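Local coordinates for glucokinase (Leishmania braziliensis MHOM/BR/75/M2904, PDB 6EDI), which probably phosphorylates D-glucose with ATP as the phosphate donor, at residues D176-M181 and T345-G350; F341-C346 and S386-L391; E90-L95 and P143-P148. All blocks are in the same frame, centred on the assembly; numbering follows the deposited sequence.

Contact 1: residues D176-M181 and T345-G350; sequences DYFKVM and TCVLMG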
ATOM      1  N   ASP A 176     -15.203 -18.716  11.896  1.00 27.61           N
ATOM      2  CA  ASP A 176     -16.625 -18.538  12.205  1.00 30.96           C
ATOM      3  C   ASP A 176     -17.253 -17.395  11.401  1.00 33.09           C
ATOM      4  O   ASP A 176     -18.464 -17.357  11.223  1.00 34.88           O
ATOM      5  CB  ASP A 176     -16.837 -18.323  13.705  1.00 29.81           C
ATOM      6  CG  ASP A 176     -16.413 -19.526  14.535  1.00 36.84           C
ATOM      7  OD1 ASP A 176     -16.999 -20.610  14.363  1.00 43.66           O
ATOM      8  OD2 ASP A 176     -15.491 -19.385  15.360  1.00 43.97           O
ATOM      9  N   TYR A 177     -16.423 -16.488  10.891  1.00 27.75           N
ATOM     10  CA  TYR A 177     -16.918 -15.280  10.237  1.00 29.42           C
ATOM     11  C   TYR A 177     -16.574 -15.210   8.758  1.00 29.57           C
ATOM     12  O   TYR A 177     -17.186 -14.453   8.000  1.00 30.78           O
ATOM     13  CB  TYR A 177     -16.422 -14.030  10.982  1.00 25.85           C
ATOM     14  CG  TYR A 177     -17.024 -13.925  12.357  1.00 26.79           C
ATOM     15  CD1 TYR A 177     -16.493 -14.643  13.414  1.00 29.92           C
ATOM     16  CD2 TYR A 177     -18.142 -13.145  12.592  1.00 29.63           C
ATOM     17  CE1 TYR A 177     -17.048 -14.576  14.674  1.00 31.76           C
ATOM     18  CE2 TYR A 177     -18.712 -13.073  13.854  1.00 31.00           C
ATOM     19  CZ  TYR A 177     -18.160 -13.796  14.889  1.00 34.47           C
ATOM     20  OH  TYR A 177     -18.706 -13.735  16.157  1.00 37.04           O
ATOM     21  N   PHE A 178     -15.597 -16.015   8.355  1.00 29.87           N
ATOM     22  CA  PHE A 178     -15.087 -15.998   6.998  1.00 28.64           C
ATOM     23  C   PHE A 178     -14.941 -17.418   6.471  1.00 26.63           C
ATOM     24  O   PHE A 178     -14.659 -18.337   7.243  1.00 32.69           O
ATOM     25  CB  PHE A 178     -13.741 -15.255   6.969  1.00 26.34           C
ATOM     26  CG  PHE A 178     -13.886 -13.776   7.155  1.00 27.27           C
ATOM     27  CD1 PHE A 178     -13.978 -13.222   8.422  1.00 24.97           C
ATOM     28  CD2 PHE A 178     -13.989 -12.945   6.054  1.00 28.27           C
ATOM     29  CE1 PHE A 178     -14.131 -11.851   8.597  1.00 27.02           C
ATOM     30  CE2 PHE A 178     -14.157 -11.577   6.216  1.00 29.20           C
ATOM     31  CZ  PHE A 178     -14.227 -11.025   7.486  1.00 27.18           C
ATOM     32  N   LYS A 179     -15.133 -17.589   5.167  1.00 26.44           N
ATOM     33  CA  LYS A 179     -15.011 -18.895   4.515  1.00 29.56           C
ATOM     34  C   LYS A 179     -14.018 -18.789   3.377  1.00 29.90           C
ATOM     35  O   LYS A 179     -13.893 -17.725   2.761  1.00 27.86           O
ATOM     36  CB  LYS A 179     -16.357 -19.346   3.936  1.00 29.59           C
ATOM     37  CG  LYS A 179     -17.286 -19.994   4.918  1.00 35.65           C
ATOM     38  CD  LYS A 179     -17.847 -21.285   4.330  1.00 41.30           C
ATOM     39  CE  LYS A 179     -18.219 -22.289   5.425  1.00 51.08           C
ATOM     40  NZ  LYS A 179     -18.091 -23.711   4.957  1.00 51.88           N
ATOM     41  N   VAL A 180     -13.351 -19.894   3.064  1.00 28.51           N
ATOM     42  CA  VAL A 180     -12.371 -19.900   1.991  1.00 27.66           C
ATOM     43  C   VAL A 180     -13.058 -19.951   0.646  1.00 30.36           C
ATOM     44  O   VAL A 180     -13.897 -20.815   0.406  1.00 30.82           O
ATOM     45  CB  VAL A 180     -11.421 -21.093   2.110  1.00 26.58           C
ATOM     46  CG1 VAL A 180     -10.461 -21.146   0.924  1.00 31.00           C
ATOM     47  CG2 VAL A 180     -10.659 -20.992   3.402  1.00 23.00           C
ATOM     48  N   MET A 181     -12.730 -19.007  -0.223  1.00 28.25           N
ATOM     49  CA  MET A 181     -13.187 -19.105  -1.600  1.00 30.92           C
ATOM     50  C   MET A 181     -12.265 -20.071  -2.336  1.00 32.29           C
ATOM     51  O   MET A 181     -12.728 -21.009  -2.999  1.00 29.76           O
ATOM     52  CB  MET A 181     -13.202 -17.734  -2.266  1.00 29.09           C
ATOM     53  CG  MET A 181     -14.159 -16.781  -1.607  1.00 28.03           C
ATOM     54  SD  MET A 181     -14.103 -15.063  -2.165  1.00 27.81           S
ATOM     55  CE  MET A 181     -14.169 -15.292  -3.943  1.00 27.35           C
ATOM     56  N   THR A 345      -3.253 -13.284   1.700  1.00 23.91           N
ATOM     57  CA  THR A 345      -4.691 -13.472   1.649  1.00 21.67           C
ATOM     58  C   THR A 345      -5.363 -12.257   1.044  1.00 23.81           C
ATOM     59  O   THR A 345      -4.833 -11.135   1.071  1.00 24.72           O
ATOM     60  CB  THR A 345      -5.289 -13.712   3.044  1.00 24.58           C
ATOM     61  OG1 THR A 345      -5.024 -12.573   3.869  1.00 24.93           O
ATOM     62  CG2 THR A 345      -4.704 -14.977   3.693  1.00 23.16           C
ATOM     63  N   CYS A 346      -6.542 -12.480   0.493  1.00 26.17           N
ATOM     64  CA  CYS A 346      -7.390 -11.379   0.087  1.00 22.04           C
ATOM     65  C   CYS A 346      -8.763 -11.677   0.644  1.00 24.96           C
ATOM     66  O   CYS A 346      -9.265 -12.788   0.490  1.00 26.76           O
ATOM     67  CB  CYS A 346      -7.458 -11.266  -1.428  1.00 24.70           C
ATOM     68  SG  CYS A 346      -8.648 -10.057  -2.012  1.00 23.36           S
ATOM     69  N   VAL A 347      -9.343 -10.687   1.309  1.00 21.74           N
ATOM     70  CA  VAL A 347     -10.631 -10.852   1.974  1.00 21.06           C
ATOM     71  C   VAL A 347     -11.703  -9.998   1.313  1.00 24.61           C
ATOM     72  O   VAL A 347     -11.536  -8.785   1.131  1.00 24.23           O
ATOM     73  CB  VAL A 347     -10.540 -10.456   3.443  1.00 22.58           C
ATOM     74  CG1 VAL A 347     -11.953 -10.342   4.045  1.00 27.12           C
ATOM     75  CG2 VAL A 347      -9.689 -11.451   4.218  1.00 20.30           C
ATOM     76  N   LEU A 348     -12.819 -10.633   0.964  1.00 24.27           N
ATOM     77  CA  LEU A 348     -13.960  -9.910   0.420  1.00 24.13           C
ATOM     78  C   LEU A 348     -14.982  -9.831   1.538  1.00 25.00           C
ATOM     79  O   LEU A 348     -15.411 -10.864   2.059  1.00 28.45           O
ATOM     80  CB  LEU A 348     -14.543 -10.645  -0.794  1.00 26.09           C
ATOM     81  CG  LEU A 348     -13.867 -10.556  -2.167  1.00 30.21           C
ATOM     82  CD1 LEU A 348     -12.444 -11.031  -2.112  1.00 33.12           C
ATOM     83  CD2 LEU A 348     -14.661 -11.363  -3.220  1.00 26.74           C
ATOM     84  N   MET A 349     -15.365  -8.619   1.930  1.00 27.70           N
ATOM     85  CA  MET A 349     -16.220  -8.484   3.108  1.00 28.66           C
ATOM     86  C   MET A 349     -17.289  -7.399   3.007  1.00 27.29           C
ATOM     87  O   MET A 349     -17.475  -6.776   1.953  1.00 27.92           O
ATOM     88  CB  MET A 349     -15.344  -8.296   4.351  1.00 28.14           C
ATOM     89  CG  MET A 349     -14.747  -6.907   4.527  1.00 22.62           C
ATOM     90  SD  MET A 349     -13.645  -6.883   5.964  1.00 33.27           S
ATOM     91  CE  MET A 349     -13.737  -5.191   6.491  1.00 31.44           C
ATOM     92  N   GLY A 350     -18.027  -7.199   4.095  1.00 27.72           N
ATOM     93  CA  GLY A 350     -19.119  -6.237   4.094  1.00 26.57           C
ATOM     94  C   GLY A 350     -20.495  -6.888   4.026  1.00 27.61           C
ATOM     95  O   GLY A 350     -20.618  -8.063   3.647  1.00 27.77           O
TER
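Phe178 reaches Val347 and Met349 with one ring corner, while Met181 meets Leu348 on the other face of the same sheet. The two segments are not neighbouring strands: 178-182 and 345-348 flank strand 389-393, and their side chains meet across it. Phe178 has the most surface buried here. Its CE2 is pressed against Val347 CG1 at 3.3 Å, a tight approach for two carbons. The side chains cross at about a right angle. Val347 presents this methyl because CG1 lies anti to its own backbone N (chi1 168°). Met349 CB sits at the ring edge, 4.0 Å from Phe178 CE2. A flat, rigid ring suits this place, being long enough to bridge the intervening strand. Leu168 of helix 157-170 also packs on Phe178, and Leu158 and Val165 of that helix pack on Met349, so this face is a helix-covered core.

On the other face Met181 crosses Leu348 at about a right angle, with SD 3.9 Å from Leu348 CD2. The thioether chain bends at chi3 (49°), which brings CE also to 4.0 Å from Leu348 CD2; an unbranched, flexible side chain can thus lay two atoms against one methyl. These contacts are apolar and buried, as suits side chains packed on the two faces of a central sheet. Strands 205-210, 214-222 and 227-233 followed by the parallel pair 345-348 and 389-393 give the ribonuclease H-like core of the hexokinase/actin ATPase superfamily, here extended at its edge by the antiparallel strand 178-182.

Contact 2: residues F341-C346 and S386-L391; sequences FLPLTC and SRTTFL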
ATOM      1  N   PHE A 341       0.176  -5.815  -4.454  1.00 19.79           N
ATOM      2  CA  PHE A 341       0.558  -6.056  -3.072  1.00 20.44           C
ATOM      3  C   PHE A 341       1.092  -7.464  -2.761  1.00 21.27           C
ATOM      4  O   PHE A 341       1.613  -7.713  -1.644  1.00 19.08           O
ATOM      5  CB  PHE A 341      -0.666  -5.777  -2.189  1.00 20.77           C
ATOM      6  CG  PHE A 341      -1.164  -4.367  -2.272  1.00 20.34           C
ATOM      7  CD1 PHE A 341      -0.330  -3.309  -1.929  1.00 20.37           C
ATOM      8  CD2 PHE A 341      -2.484  -4.096  -2.655  1.00 20.84           C
ATOM      9  CE1 PHE A 341      -0.781  -1.994  -1.965  1.00 20.61           C
ATOM     10  CE2 PHE A 341      -2.957  -2.778  -2.709  1.00 22.92           C
ATOM     11  CZ  PHE A 341      -2.103  -1.719  -2.375  1.00 25.28           C
ATOM     12  N   LEU A 342       0.943  -8.383  -3.721  1.00 21.54           N
ATOM     13  CA  LEU A 342       1.284  -9.818  -3.532  1.00 23.61           C
ATOM     14  C   LEU A 342       0.907 -10.351  -2.135  1.00 19.84           C
ATOM     15  O   LEU A 342       1.757 -10.821  -1.373  1.00 20.42           O
ATOM     16  CB  LEU A 342       2.755 -10.105  -3.888  1.00 21.92           C
ATOM     17  CG  LEU A 342       3.160  -9.844  -5.335  1.00 23.09           C
ATOM     18  CD1 LEU A 342       4.677 -10.021  -5.539  1.00 31.14           C
ATOM     19  CD2 LEU A 342       2.394 -10.758  -6.295  1.00 25.86           C
ATOM     20  N   PRO A 343      -0.396 -10.290  -1.797  1.00 23.19           N
ATOM     21  CA  PRO A 343      -0.846 -10.616  -0.446  1.00 18.52           C
ATOM     22  C   PRO A 343      -0.895 -12.117  -0.207  1.00 20.69           C
ATOM     23  O   PRO A 343      -1.099 -12.885  -1.142  1.00 23.37           O
ATOM     24  CB  PRO A 343      -2.273 -10.015  -0.399  1.00 22.31           C
ATOM     25  CG  PRO A 343      -2.751 -10.074  -1.829  1.00 23.82           C
ATOM     26  CD  PRO A 343      -1.495  -9.805  -2.652  1.00 21.08           C
ATOM     27  N   LEU A 344      -0.710 -12.523   1.046  1.00 19.60           N
ATOM     28  CA  LEU A 344      -0.941 -13.910   1.453  1.00 21.59           C
ATOM     29  C   LEU A 344      -2.422 -14.235   1.297  1.00 23.89           C
ATOM     30  O   LEU A 344      -2.806 -15.314   0.827  1.00 23.31           O
ATOM     31  CB  LEU A 344      -0.524 -14.099   2.925  1.00 22.27           C
ATOM     32  CG  LEU A 344      -0.595 -15.498   3.539  1.00 20.53           C
ATOM     33  CD1 LEU A 344       0.097 -16.525   2.636  1.00 26.75           C
ATOM     34  CD2 LEU A 344      -0.031 -15.523   4.976  1.00 24.92           C
ATOM     35  N   THR A 345      -3.253 -13.284   1.700  1.00 23.91           N
ATOM     36  CA  THR A 345      -4.691 -13.472   1.649  1.00 21.67           C
ATOM     37  C   THR A 345      -5.363 -12.257   1.044  1.00 23.81           C
ATOM     38  O   THR A 345      -4.833 -11.135   1.071  1.00 24.72           O
ATOM     39  CB  THR A 345      -5.289 -13.712   3.044  1.00 24.58           C
ATOM     40  OG1 THR A 345      -5.024 -12.573   3.869  1.00 24.93           O
ATOM     41  CG2 THR A 345      -4.704 -14.977   3.693  1.00 23.16           C
ATOM     42  N   CYS A 346      -6.542 -12.480   0.493  1.00 26.17           N
ATOM     43  CA  CYS A 346      -7.390 -11.379   0.087  1.00 22.04           C
ATOM     44  C   CYS A 346      -8.763 -11.677   0.644  1.00 24.96           C
ATOM     45  O   CYS A 346      -9.265 -12.788   0.490  1.00 26.76           O
ATOM     46  CB  CYS A 346      -7.458 -11.266  -1.428  1.00 24.70           C
ATOM     47  SG  CYS A 346      -8.648 -10.057  -2.012  1.00 23.36           S
ATOM     48  N   SER A 386      -2.278 -16.481  -8.264  1.00 27.23           N
ATOM     49  CA  SER A 386      -2.764 -17.744  -7.700  1.00 29.00           C
ATOM     50  C   SER A 386      -2.060 -18.113  -6.391  1.00 27.92           C
ATOM     51  O   SER A 386      -2.424 -19.094  -5.741  1.00 30.41           O
ATOM     52  CB  SER A 386      -2.601 -18.872  -8.718  1.00 28.80           C
ATOM     53  OG  SER A 386      -1.258 -18.960  -9.144  1.00 30.45           O
ATOM     54  N   ARG A 387      -1.061 -17.327  -6.003  1.00 25.77           N
ATOM     55  CA  ARG A 387      -0.391 -17.538  -4.717  1.00 27.65           C
ATOM     56  C   ARG A 387      -1.301 -17.185  -3.553  1.00 27.38           C
ATOM     57  O   ARG A 387      -1.098 -17.655  -2.430  1.00 29.57           O
ATOM     58  CB  ARG A 387       0.885 -16.704  -4.623  1.00 29.55           C
ATOM     59  CG  ARG A 387       1.910 -17.009  -5.708  1.00 30.97           C
ATOM     60  CD  ARG A 387       3.102 -16.082  -5.563  1.00 30.37           C
ATOM     61  NE  ARG A 387       4.157 -16.343  -6.546  1.00 28.33           N
ATOM     62  CZ  ARG A 387       5.333 -15.729  -6.547  1.00 32.67           C
ATOM     63  NH1 ARG A 387       5.601 -14.834  -5.608  1.00 30.31           N
ATOM     64  NH2 ARG A 387       6.242 -16.012  -7.479  1.00 34.17           N
ATOM     65  N   THR A 388      -2.305 -16.355  -3.834  1.00 27.13           N
ATOM     66  CA  THR A 388      -3.136 -15.736  -2.800  1.00 27.63           C
ATOM     67  C   THR A 388      -4.386 -16.543  -2.438  1.00 28.70           C
ATOM     68  O   THR A 388      -5.140 -16.974  -3.312  1.00 28.99           O
ATOM     69  CB  THR A 388      -3.534 -14.292  -3.221  1.00 27.08           C
ATOM     70  OG1 THR A 388      -2.343 -13.510  -3.396  1.00 23.83           O
ATOM     71  CG2 THR A 388      -4.421 -13.632  -2.165  1.00 26.92           C
ATOM     72  N   THR A 389      -4.592 -16.734  -1.137  1.00 26.89           N
ATOM     73  CA  THR A 389      -5.775 -17.392  -0.603  1.00 25.67           C
ATOM     74  C   THR A 389      -6.885 -16.353  -0.490  1.00 29.64           C
ATOM     75  O   THR A 389      -6.683 -15.304   0.129  1.00 28.57           O
ATOM     76  CB  THR A 389      -5.458 -17.995   0.784  1.00 28.01           C
ATOM     77  OG1 THR A 389      -4.491 -19.041   0.632  1.00 25.82           O
ATOM     78  CG2 THR A 389      -6.704 -18.549   1.460  1.00 28.33           C
ATOM     79  N   PHE A 390      -8.045 -16.621  -1.100  1.00 27.67           N
ATOM     80  CA  PHE A 390      -9.180 -15.694  -1.030  1.00 31.37           C
ATOM     81  C   PHE A 390     -10.201 -16.155  -0.011  1.00 27.88           C
ATOM     82  O   PHE A 390     -10.490 -17.351   0.089  1.00 26.87           O
ATOM     83  CB  PHE A 390      -9.874 -15.527  -2.381  1.00 24.36           C
ATOM     84  CG  PHE A 390      -9.258 -14.467  -3.258  1.00 29.58           C
ATOM     85  CD1 PHE A 390      -7.921 -14.542  -3.632  1.00 26.93           C
ATOM     86  CD2 PHE A 390     -10.020 -13.407  -3.719  1.00 26.44           C
ATOM     87  CE1 PHE A 390      -7.361 -13.567  -4.446  1.00 28.13           C
ATOM     88  CE2 PHE A 390      -9.483 -12.438  -4.531  1.00 24.43           C
ATOM     89  CZ  PHE A 390      -8.148 -12.506  -4.895  1.00 26.80           C
ATOM     90  N   LEU A 391     -10.707 -15.196   0.756  1.00 27.46           N
ATOM     91  CA  LEU A 391     -11.708 -15.451   1.791  1.00 26.75           C
ATOM     92  C   LEU A 391     -12.912 -14.534   1.586  1.00 27.01           C
ATOM     93  O   LEU A 391     -12.788 -13.463   0.996  1.00 26.01           O
ATOM     94  CB  LEU A 391     -11.120 -15.216   3.191  1.00 26.13           C
ATOM     95  CG  LEU A 391      -9.836 -15.928   3.612  1.00 31.02           C
ATOM     96  CD1 LEU A 391      -9.506 -15.536   5.044  1.00 28.92           C
ATOM     97  CD2 LEU A 391      -9.967 -17.442   3.492  1.00 29.31           C
TER
HETATM   98  O   HOH W   1      -1.932 -18.028   0.227  1.00 24.47           O
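A chi1 of -86° brings the ring of Phe390 under Cys346, its partner in the parallel pairing. That pairing sets Cys346 CB over the centre of the ring, 3.7 Å from the Phe390 centroid, as a CH-pi contact; chi1 of 173°, with SG anti to the cysteine's backbone N, then lays the sulfur over the same face, 3.6 Å from Phe390 CE2. A cysteine suits the place: its short side chain lets CB sit close over the ring, and its polarisable sulfur is a favourable partner for the pi face. Thr388 OG1 gives its proton to Pro343 O at 2.6 Å, and Thr388 CG2 turns toward Cys346.

The backbones pair as parallel strands. Thr389 N donates to Leu344 O (3.0 Å), Cys346 N to Thr389 O (2.9 Å) and Leu391 N to Cys346 O (2.8 Å). A water donates to Leu344 O and Arg387 O and accepts from Thr389 OG1, which also takes a bond from Gly184 N. The chemistry implies that the buried carbonyls of Pro343, Leu344 and Cys346 are satisfied by the Thr388 hydroxyl, by Thr389 N with the water, and by Leu391 N respectively, while the Cys346-Phe390 pair lies on the sheet face where Phe390 packs against helix 317-341.

Contact 3: residues E90-L95 and P143-P148; sequences EVLQHL and PVELFP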
ATOM      1  N   GLU A  90     -19.751  12.695  28.324  1.00 33.60           N
ATOM      2  CA  GLU A  90     -20.858  12.001  28.995  1.00 37.95           C
ATOM      3  C   GLU A  90     -20.467  10.603  29.479  1.00 38.83           C
ATOM      4  O   GLU A  90     -20.934  10.151  30.524  1.00 35.65           O
ATOM      5  CB  GLU A  90     -22.094  11.898  28.095  1.00 39.86           C
ATOM      6  CG  GLU A  90     -22.695  13.222  27.677  1.00 42.93           C
ATOM      7  CD  GLU A  90     -24.213  13.182  27.626  1.00 47.79           C
ATOM      8  OE1 GLU A  90     -24.778  12.618  26.664  1.00 47.71           O
ATOM      9  OE2 GLU A  90     -24.839  13.717  28.563  1.00 56.52           O
ATOM     10  N   VAL A  91     -19.626   9.912  28.714  1.00 37.88           N
ATOM     11  CA  VAL A  91     -19.172   8.578  29.109  1.00 34.13           C
ATOM     12  C   VAL A  91     -18.241   8.702  30.305  1.00 37.56           C
ATOM     13  O   VAL A  91     -18.361   7.969  31.298  1.00 36.17           O
ATOM     14  CB  VAL A  91     -18.429   7.867  27.961  1.00 31.16           C
ATOM     15  CG1 VAL A  91     -17.775   6.573  28.455  1.00 32.27           C
ATOM     16  CG2 VAL A  91     -19.377   7.575  26.812  1.00 35.89           C
ATOM     17  N   LEU A  92     -17.328   9.660  30.201  1.00 35.14           N
ATOM     18  CA  LEU A  92     -16.319   9.883  31.220  1.00 41.82           C
ATOM     19  C   LEU A  92     -16.953  10.372  32.532  1.00 43.16           C
ATOM     20  O   LEU A  92     -16.674   9.822  33.592  1.00 45.48           O
ATOM     21  CB  LEU A  92     -15.259  10.856  30.696  1.00 42.89           C
ATOM     22  CG  LEU A  92     -13.804  10.609  31.100  1.00 48.72           C
ATOM     23  CD1 LEU A  92     -13.634   9.242  31.743  1.00 46.94           C
ATOM     24  CD2 LEU A  92     -12.876  10.753  29.901  1.00 44.39           C
ATOM     25  N   GLN A  93     -17.829  11.372  32.456  1.00 44.39           N
ATOM     26  CA  GLN A  93     -18.522  11.858  33.650  1.00 46.90           C
ATOM     27  C   GLN A  93     -19.404  10.769  34.267  1.00 45.46           C
ATOM     28  O   GLN A  93     -19.588  10.728  35.485  1.00 47.77           O
ATOM     29  CB  GLN A  93     -19.345  13.125  33.357  1.00 47.09           C
ATOM     30  CG  GLN A  93     -18.550  14.307  32.754  1.00 48.50           C
ATOM     31  CD  GLN A  93     -17.237  14.625  33.471  1.00 51.82           C
ATOM     32  OE1 GLN A  93     -16.198  14.817  32.829  1.00 59.83           O
ATOM     33  NE2 GLN A  93     -17.281  14.706  34.799  1.00 56.10           N
ATOM     34  N   HIS A  94     -19.935   9.872  33.440  1.00 41.92           N
ATOM     35  CA  HIS A  94     -20.755   8.779  33.962  1.00 42.91           C
ATOM     36  C   HIS A  94     -19.910   7.780  34.734  1.00 42.51           C
ATOM     37  O   HIS A  94     -20.346   7.257  35.758  1.00 44.62           O
ATOM     38  CB  HIS A  94     -21.492   8.033  32.851  1.00 39.85           C
ATOM     39  CG  HIS A  94     -22.129   6.754  33.305  1.00 44.25           C
ATOM     40  ND1 HIS A  94     -23.417   6.700  33.791  1.00 40.58           N
ATOM     41  CD2 HIS A  94     -21.655   5.486  33.352  1.00 40.73           C
ATOM     42  CE1 HIS A  94     -23.711   5.453  34.116  1.00 41.65           C
ATOM     43  NE2 HIS A  94     -22.660   4.695  33.860  1.00 42.01           N
ATOM     44  N   LEU A  95     -18.716   7.485  34.220  1.00 40.94           N
ATOM     45  CA  LEU A  95     -17.816   6.553  34.885  1.00 40.98           C
ATOM     46  C   LEU A  95     -17.339   7.086  36.237  1.00 44.80           C
ATOM     47  O   LEU A  95     -17.234   6.329  37.197  1.00 45.44           O
ATOM     48  CB  LEU A  95     -16.613   6.210  33.999  1.00 39.49           C
ATOM     49  CG  LEU A  95     -16.872   5.407  32.723  1.00 35.44           C
ATOM     50  CD1 LEU A  95     -15.569   5.249  31.933  1.00 32.13           C
ATOM     51  CD2 LEU A  95     -17.462   4.053  33.050  1.00 30.79           C
ATOM     52  N   PRO A 143     -10.659  13.352  24.874  1.00 31.35           N
ATOM     53  CA  PRO A 143     -10.344  12.996  26.265  1.00 35.93           C
ATOM     54  C   PRO A 143      -9.200  12.010  26.378  1.00 34.01           C
ATOM     55  O   PRO A 143      -9.338  10.868  25.946  1.00 35.09           O
ATOM     56  CB  PRO A 143     -11.616  12.290  26.721  1.00 36.76           C
ATOM     57  CG  PRO A 143     -12.692  12.951  25.968  1.00 38.52           C
ATOM     58  CD  PRO A 143     -12.110  13.259  24.612  1.00 35.56           C
ATOM     59  N   VAL A 144      -8.102  12.430  26.991  1.00 35.13           N
ATOM     60  CA  VAL A 144      -6.922  11.595  27.107  1.00 39.28           C
ATOM     61  C   VAL A 144      -7.185  10.305  27.891  1.00 38.00           C
ATOM     62  O   VAL A 144      -6.533   9.283  27.669  1.00 34.22           O
ATOM     63  CB  VAL A 144      -5.758  12.408  27.700  1.00 37.31           C
ATOM     64  CG1 VAL A 144      -5.276  11.812  29.018  1.00 38.01           C
ATOM     65  CG2 VAL A 144      -4.668  12.511  26.698  1.00 35.22           C
ATOM     66  N   GLU A 145      -8.159  10.349  28.791  1.00 35.59           N
ATOM     67  CA  GLU A 145      -8.495   9.166  29.561  1.00 35.82           C
ATOM     68  C   GLU A 145      -9.134   8.096  28.678  1.00 35.39           C
ATOM     69  O   GLU A 145      -9.055   6.904  28.984  1.00 31.84           O
ATOM     70  CB  GLU A 145      -9.429   9.538  30.714  1.00 39.84           C
ATOM     71  CG  GLU A 145      -8.889  10.649  31.610  1.00 43.37           C
ATOM     72  CD  GLU A 145      -9.956  11.241  32.513  1.00 48.44           C
ATOM     73  OE1 GLU A 145     -10.699  12.132  32.051  1.00 52.48           O
ATOM     74  OE2 GLU A 145     -10.058  10.813  33.684  1.00 51.37           O
ATOM     75  N   LEU A 146      -9.782   8.518  27.592  1.00 32.99           N
ATOM     76  CA  LEU A 146     -10.349   7.555  26.646  1.00 34.33           C
ATOM     77  C   LEU A 146      -9.421   7.348  25.463  1.00 32.59           C
ATOM     78  O   LEU A 146      -9.457   6.303  24.812  1.00 31.01           O
ATOM     79  CB  LEU A 146     -11.736   7.990  26.157  1.00 33.01           C
ATOM     80  CG  LEU A 146     -12.780   8.098  27.264  1.00 37.66           C
ATOM     81  CD1 LEU A 146     -14.156   8.428  26.713  1.00 33.21           C
ATOM     82  CD2 LEU A 146     -12.824   6.808  28.076  1.00 31.21           C
ATOM     83  N   PHE A 147      -8.581   8.340  25.194  1.00 30.60           N
ATOM     84  CA  PHE A 147      -7.669   8.260  24.059  1.00 32.19           C
ATOM     85  C   PHE A 147      -6.252   8.611  24.473  1.00 29.46           C
ATOM     86  O   PHE A 147      -5.817   9.760  24.303  1.00 33.36           O
ATOM     87  CB  PHE A 147      -8.151   9.153  22.910  1.00 28.48           C
ATOM     88  CG  PHE A 147      -9.541   8.814  22.437  1.00 34.61           C
ATOM     89  CD1 PHE A 147     -10.657   9.401  23.030  1.00 31.98           C
ATOM     90  CD2 PHE A 147      -9.732   7.881  21.421  1.00 30.36           C
ATOM     91  CE1 PHE A 147     -11.942   9.074  22.609  1.00 31.82           C
ATOM     92  CE2 PHE A 147     -11.003   7.547  20.991  1.00 30.22           C
ATOM     93  CZ  PHE A 147     -12.117   8.146  21.585  1.00 32.95           C
ATOM     94  N   PRO A 148      -5.521   7.610  25.005  1.00 31.44           N
ATOM     95  CA  PRO A 148      -4.199   7.864  25.586  1.00 36.43           C
ATOM     96  C   PRO A 148      -3.228   8.422  24.568  1.00 36.23           C
ATOM     97  O   PRO A 148      -3.256   8.027  23.392  1.00 30.86           O
ATOM     98  CB  PRO A 148      -3.744   6.475  26.064  1.00 33.79           C
ATOM     99  CG  PRO A 148      -5.002   5.732  26.335  1.00 28.92           C
ATOM    100  CD  PRO A 148      -5.959   6.218  25.239  1.00 28.31           C
TER
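Leu92 and Leu146 reach toward each other tip to tip, with Leu92 CD2 3.7 Å from Leu146 CG. The same methyl is wedged among three residues of the turn: it touches Pro143 CB at 3.7 Å, and Glu145 lies obliquely across the leucine, its OE1 3.4 Å from Leu92 CD2. The torsions of Leu92 lie away from the staggered positions (chi1 -143°, chi2 12°), which may reflect strain or an imprecise fit of the side chain. Val91, one residue back, adds a looser touch, CG1 to Leu146 CD1 at 4.4 Å.

Helix 84-98 is the helix that follows strand 67-75 and leads on toward strand 110-117 in the N-terminal lobe of this ribonuclease H-like fold; its Val91 also packs on Val54 and Phe56 of the sheet. The partner is the loop before strand 152-156, where Pro143 O accepts from both Leu146 N (2.9 Å) and Phe147 N (2.7 Å), tightening 143-147 into a compact turn that sets Pro143, Glu145 and Leu146 toward the helix. Branched leucines fill the buried side, with Leu107 packing on both. Glu145, partly exposed, suits the outer side of the contact: its methylene CB lies on Leu92 CD2 (3.7 Å), while its carboxylate forms a long, weak ion pair with Lys96.

Following the chain, contact 3 comes first: helix 84-98 is joined to the loop 143-148, closing a loop that holds strand 110-117 and the small antiparallel sheet of the N-terminal lobe. It is complete before contact 1 opens at 176-181. Contact 1 then closes a long excursion, through strands 205-210, 214-222 and 227-233, at 345-350. Contact 2 opens at 341, just ahead of that closing segment, and closes at 386-391 after a mostly helical connection; the two spans overlap at Thr345 and Cys346, and neither nests in the other. Strand 389-393 thus completes the sheet between strands 178-182 and 345-348. Contact 3 lies apart, with centres about 35 and 40 Å from contacts 1 and 2.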